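Local coordinates for cell division control protein (Pyrococcus abyssi, PDB 6RPP), which is an intein with a HINT fold that probably excises itself by protein splicing from its host, an archaeal MCM-type replicative helicase, at residues W72-R86 / E133-V147. The protein carries 2 engineered substitutions. Sequence-based numbering, arbitrary orientation.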
# COMPACT_ATOMS: atom_id res chain seq x y z
N TRP A 72 9.32 2.71 4.67
CA TRP A 72 9.93 3.36 3.53
C TRP A 72 9.35 4.75 3.31
O TRP A 72 8.13 4.90 3.31
CB TRP A 72 9.66 2.56 2.25
CG TRP A 72 10.52 1.43 2.09
CD1 TRP A 72 10.22 0.10 2.35
CD2 TRP A 72 11.87 1.46 1.65
NE1 TRP A 72 11.32 -0.67 2.10
CE2 TRP A 72 12.33 0.12 1.65
CE3 TRP A 72 12.72 2.47 1.23
CZ2 TRP A 72 13.62 -0.20 1.25
CZ3 TRP A 72 14.00 2.14 0.82
CH2 TRP A 72 14.43 0.82 0.84
N LYS A 73 10.21 5.73 3.12
CA LYS A 73 9.80 7.10 2.78
C LYS A 73 10.53 7.48 1.51
O LYS A 73 11.76 7.49 1.51
CB LYS A 73 10.19 8.06 3.89
CG LYS A 73 10.06 9.59 3.59
CD LYS A 73 10.58 10.41 4.72
CE LYS A 73 10.33 11.99 4.56
NZ LYS A 73 10.62 12.63 5.78
N ARG A 74 9.81 7.84 0.45
CA ARG A 74 10.44 8.08 -0.83
C ARG A 74 9.95 9.40 -1.41
O ARG A 74 8.82 9.83 -1.16
CB ARG A 74 10.20 6.94 -1.85
CG ARG A 74 10.77 5.58 -1.40
CD ARG A 74 11.06 4.67 -2.60
NE ARG A 74 11.01 3.25 -2.23
CZ ARG A 74 12.08 2.46 -2.15
NH1 ARG A 74 13.28 2.95 -2.43
NH2 ARG A 74 11.95 1.19 -1.81
N THR A 75 10.79 10.01 -2.24
CA THR A 75 10.35 11.20 -2.96
C THR A 75 9.14 10.89 -3.83
O THR A 75 9.12 9.91 -4.59
CB THR A 75 11.51 11.74 -3.81
OG1 THR A 75 12.63 11.99 -2.96
CG2 THR A 75 11.15 13.03 -4.52
N ALA A 76 8.14 11.74 -3.76
CA ALA A 76 6.98 11.55 -4.60
C ALA A 76 7.36 11.74 -6.08
O ALA A 76 8.17 12.62 -6.44
CB ALA A 76 5.89 12.54 -4.22
N PRO A 77 6.78 10.94 -6.97
CA PRO A 77 6.93 11.22 -8.40
C PRO A 77 6.20 12.51 -8.85
O PRO A 77 5.48 13.15 -8.06
CB PRO A 77 6.34 9.96 -9.05
CG PRO A 77 5.31 9.48 -8.07
CD PRO A 77 5.95 9.74 -6.69
N LYS A 78 6.42 12.90 -10.12
CA LYS A 78 5.84 14.13 -10.59
C LYS A 78 4.33 14.02 -10.71
O LYS A 78 3.63 15.04 -10.63
CB LYS A 78 6.48 14.50 -11.93
CG LYS A 78 7.98 14.86 -11.85
CD LYS A 78 8.21 16.11 -11.00
CE LYS A 78 9.57 16.77 -11.28
NZ LYS A 78 9.77 18.02 -10.44
N LYS A 79 3.80 12.79 -10.91
CA LYS A 79 2.37 12.53 -11.04
C LYS A 79 2.01 11.39 -10.11
O LYS A 79 2.83 10.51 -9.85
CB LYS A 79 1.94 12.15 -12.51
CG LYS A 79 2.33 13.24 -13.49
CD LYS A 79 1.81 13.06 -14.89
CE LYS A 79 1.64 14.42 -15.59
NZ LYS A 79 1.40 15.56 -14.66
N MET A 80 0.76 11.41 -9.60
CA MET A 80 0.19 10.34 -8.80
C MET A 80 -1.15 9.91 -9.38
O MET A 80 -1.68 10.54 -10.29
CB MET A 80 0.01 10.76 -7.31
CG MET A 80 1.29 11.18 -6.53
SD MET A 80 2.13 9.68 -5.96
CE MET A 80 1.01 9.14 -4.62
N MET A 81 -1.69 8.78 -8.89
CA MET A 81 -2.96 8.26 -9.40
C MET A 81 -3.92 8.04 -8.25
O MET A 81 -3.57 7.42 -7.25
CB MET A 81 -2.80 6.92 -10.16
CG MET A 81 -1.87 6.90 -11.33
SD MET A 81 -2.80 7.62 -12.64
CE MET A 81 -1.72 7.32 -14.04
N LEU A 82 -5.16 8.46 -8.44
CA LEU A 82 -6.24 8.12 -7.52
C LEU A 82 -6.98 6.96 -8.14
O LEU A 82 -7.49 7.08 -9.26
CB LEU A 82 -7.16 9.33 -7.29
CG LEU A 82 -8.57 9.04 -6.75
CD1 LEU A 82 -8.45 8.52 -5.32
CD2 LEU A 82 -9.43 10.31 -6.84
N VAL A 83 -7.10 5.87 -7.40
CA VAL A 83 -7.76 4.66 -7.89
C VAL A 83 -9.03 4.49 -7.10
O VAL A 83 -8.99 4.53 -5.86
CB VAL A 83 -6.86 3.44 -7.73
CG1 VAL A 83 -7.60 2.13 -8.12
CG2 VAL A 83 -5.63 3.64 -8.55
N LYS A 84 -10.16 4.38 -7.79
CA LYS A 84 -11.46 4.23 -7.14
C LYS A 84 -12.12 2.95 -7.63
O LYS A 84 -12.09 2.67 -8.84
CB LYS A 84 -12.39 5.42 -7.43
CG LYS A 84 -11.88 6.78 -6.94
CD LYS A 84 -12.80 7.89 -7.43
CE LYS A 84 -14.14 7.84 -6.74
NZ LYS A 84 -14.99 9.03 -7.18
N THR A 85 -12.75 2.19 -6.72
CA THR A 85 -13.39 0.94 -7.11
C THR A 85 -14.91 1.06 -7.05
O THR A 85 -15.47 1.98 -6.44
CB THR A 85 -12.97 -0.25 -6.23
OG1 THR A 85 -13.57 -0.10 -4.92
CG2 THR A 85 -11.45 -0.38 -6.09
N ARG A 86 -15.59 0.10 -7.71
CA ARG A 86 -17.06 0.12 -7.69
C ARG A 86 -17.60 -0.16 -6.30
O ARG A 86 -18.69 0.34 -5.96
CB ARG A 86 -17.59 -0.88 -8.70
CG ARG A 86 -17.49 -0.27 -10.07
CD ARG A 86 -18.16 -1.07 -11.19
NE ARG A 86 -17.24 -1.21 -12.32
CZ ARG A 86 -17.10 -0.31 -13.29
NH1 ARG A 86 -16.21 -0.51 -14.26
NH2 ARG A 86 -17.84 0.79 -13.31
N GLU A 133 -14.21 -4.44 -9.05
CA GLU A 133 -13.86 -3.73 -10.29
C GLU A 133 -13.36 -2.32 -10.04
O GLU A 133 -14.01 -1.52 -9.35
CB GLU A 133 -15.08 -3.65 -11.22
CG GLU A 133 -15.51 -5.04 -11.68
CD GLU A 133 -16.66 -5.01 -12.66
OE1 GLU A 133 -16.99 -3.93 -13.17
OE2 GLU A 133 -17.24 -6.09 -12.91
N VAL A 134 -12.24 -1.99 -10.68
CA VAL A 134 -11.88 -0.57 -10.73
C VAL A 134 -12.97 0.21 -11.47
O VAL A 134 -13.48 -0.22 -12.53
CB VAL A 134 -10.50 -0.42 -11.41
CG1 VAL A 134 -10.17 1.07 -11.66
CG2 VAL A 134 -9.42 -1.10 -10.60
N ALA A 135 -13.34 1.38 -10.93
CA ALA A 135 -14.33 2.30 -11.46
C ALA A 135 -13.70 3.39 -12.30
O ALA A 135 -14.17 3.67 -13.41
CB ALA A 135 -15.17 2.92 -10.32
N GLU A 136 -12.62 4.00 -11.81
CA GLU A 136 -11.95 5.10 -12.48
C GLU A 136 -10.54 5.19 -11.92
O GLU A 136 -10.30 4.90 -10.72
CB GLU A 136 -12.66 6.46 -12.27
CG GLU A 136 -14.09 6.62 -12.73
CD GLU A 136 -15.08 6.47 -11.57
OE1 GLU A 136 -14.71 6.81 -10.42
OE2 GLU A 136 -16.21 6.02 -11.82
N ILE A 137 -9.63 5.64 -12.76
CA ILE A 137 -8.28 5.99 -12.35
C ILE A 137 -8.05 7.42 -12.79
O ILE A 137 -8.24 7.73 -13.98
CB ILE A 137 -7.20 5.09 -12.97
CG1 ILE A 137 -7.50 3.61 -12.70
CG2 ILE A 137 -5.78 5.53 -12.48
CD1 ILE A 137 -7.98 2.88 -13.96
N LEU A 138 -7.61 8.27 -11.88
CA LEU A 138 -7.45 9.70 -12.18
C LEU A 138 -6.07 10.17 -11.77
O LEU A 138 -5.71 10.09 -10.58
CB LEU A 138 -8.51 10.53 -11.44
CG LEU A 138 -8.43 12.05 -11.67
CD1 LEU A 138 -8.29 12.38 -13.17
CD2 LEU A 138 -9.66 12.74 -11.09
N GLU A 139 -5.32 10.73 -12.73
CA GLU A 139 -4.01 11.30 -12.45
C GLU A 139 -4.14 12.65 -11.74
O GLU A 139 -5.05 13.42 -12.07
CB GLU A 139 -3.29 11.48 -13.77
CG GLU A 139 -1.86 11.80 -13.67
CD GLU A 139 -1.22 11.80 -15.04
OE1 GLU A 139 -0.74 10.72 -15.47
OE2 GLU A 139 -1.25 12.86 -15.70
N TYR A 140 -3.26 12.95 -10.77
CA TYR A 140 -3.20 14.28 -10.22
C TYR A 140 -1.74 14.61 -9.92
O TYR A 140 -0.87 13.73 -9.92
CB TYR A 140 -4.12 14.36 -8.96
CG TYR A 140 -3.59 13.55 -7.79
CD1 TYR A 140 -3.80 12.17 -7.71
CD2 TYR A 140 -2.81 14.15 -6.79
CE1 TYR A 140 -3.29 11.40 -6.64
CE2 TYR A 140 -2.28 13.40 -5.71
CZ TYR A 140 -2.53 12.02 -5.65
OH TYR A 140 -1.94 11.32 -4.63
N GLU A 141 -1.46 15.86 -9.70
CA GLU A 141 -0.12 16.29 -9.33
C GLU A 141 -0.10 16.48 -7.82
O GLU A 141 -0.97 17.17 -7.28
CB GLU A 141 0.25 17.60 -10.01
CG GLU A 141 0.40 17.43 -11.52
CD GLU A 141 -0.27 18.55 -12.28
OE1 GLU A 141 -1.52 18.54 -12.38
OE2 GLU A 141 0.46 19.43 -12.78
N PRO A 142 0.82 15.83 -7.11
CA PRO A 142 0.73 15.84 -5.65
C PRO A 142 1.12 17.16 -5.00
O PRO A 142 2.02 17.88 -5.46
CB PRO A 142 1.70 14.73 -5.24
CG PRO A 142 2.70 14.67 -6.37
CD PRO A 142 1.88 14.94 -7.62
N LYS A 143 0.42 17.44 -3.90
CA LYS A 143 0.82 18.53 -3.02
C LYS A 143 1.85 18.07 -2.02
O LYS A 143 2.64 18.90 -1.57
CB LYS A 143 -0.40 19.10 -2.28
CG LYS A 143 -1.31 19.87 -3.23
CD LYS A 143 -2.59 20.32 -2.57
CE LYS A 143 -3.40 21.19 -3.53
NZ LYS A 143 -3.64 20.48 -4.84
N ASP A 144 1.80 16.82 -1.61
CA ASP A 144 2.70 16.26 -0.61
C ASP A 144 3.88 15.62 -1.33
O ASP A 144 3.67 14.77 -2.22
CB ASP A 144 1.92 15.21 0.21
CG ASP A 144 2.70 14.63 1.33
OD1 ASP A 144 3.94 14.72 1.40
OD2 ASP A 144 1.99 13.96 2.14
N PRO A 145 5.10 16.03 -1.07
CA PRO A 145 6.24 15.58 -1.89
C PRO A 145 6.87 14.27 -1.40
O PRO A 145 7.94 13.91 -1.90
CB PRO A 145 7.21 16.75 -1.78
CG PRO A 145 7.02 17.18 -0.35
CD PRO A 145 5.49 17.14 -0.15
N TRP A 146 6.15 13.52 -0.56
CA TRP A 146 6.65 12.24 -0.09
C TRP A 146 5.61 11.17 -0.29
O TRP A 146 4.41 11.45 -0.25
CB TRP A 146 7.01 12.30 1.39
CG TRP A 146 8.05 13.30 1.68
CD1 TRP A 146 7.85 14.54 2.27
CD2 TRP A 146 9.45 13.18 1.48
NE1 TRP A 146 9.02 15.20 2.37
CE2 TRP A 146 10.03 14.40 1.89
CE3 TRP A 146 10.28 12.18 0.94
CZ2 TRP A 146 11.43 14.63 1.87
CZ3 TRP A 146 11.65 12.40 0.89
CH2 TRP A 146 12.21 13.62 1.34
N VAL A 147 6.07 9.95 -0.51
CA VAL A 147 5.19 8.77 -0.54
C VAL A 147 5.78 7.66 0.34
O VAL A 147 6.96 7.70 0.72
CB VAL A 147 4.98 8.24 -1.96
CG1 VAL A 147 4.15 9.31 -2.76
CG2 VAL A 147 6.28 8.06 -2.69
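Met80 to Lys84 pair antiparallel with Glu136 to Tyr140 through backbone hydrogen bonds, the straightest from Leu82 N to Leu138 O (2.7 Å, 178°). A classic beta bulge sets two residues, Ala135 and Glu136, opposite Lys84; Ala135 N reaches Lys84 O at 2.8 Å, Glu136 N only weakly. Beyond the loops, Arg74 and Val147 form a separate hydrogen-bonded pair, in the other sheet.

The Lys73 chain, extended with CG anti to the backbone N (chi1 169°), lies over one face of the Trp146 indole. Lys73 CE sits 3.5 Å from the centroid of the Trp146 six-membered ring, a CH-pi contact. NZ adds a cation-pi contact and is paired with Glu26. Replacing Trp146 by alanine would probably strip Lys73 CE of the ring face it packs on, leaving the chain held mainly through NZ and Glu26.

Met80 CB lies over one face of the Tyr140 ring, 3.3 Å from Tyr140 CZ. Met80 CE packs on Val147 CG1 at 3.7 Å.

Arg86 NE makes a salt bridge to Glu133 OE1 at 2.9 Å. NE meets OE1 on the anti side, and the bond is bent (133°), with OE1 tilted out of the guanidinium plane.

In this HINT fold the contact spans two antiparallel sheets. Strand 90-93 flanks strand 80-85, while strand 44-56 flanks strand 63-75 on the side away from strand 146-151.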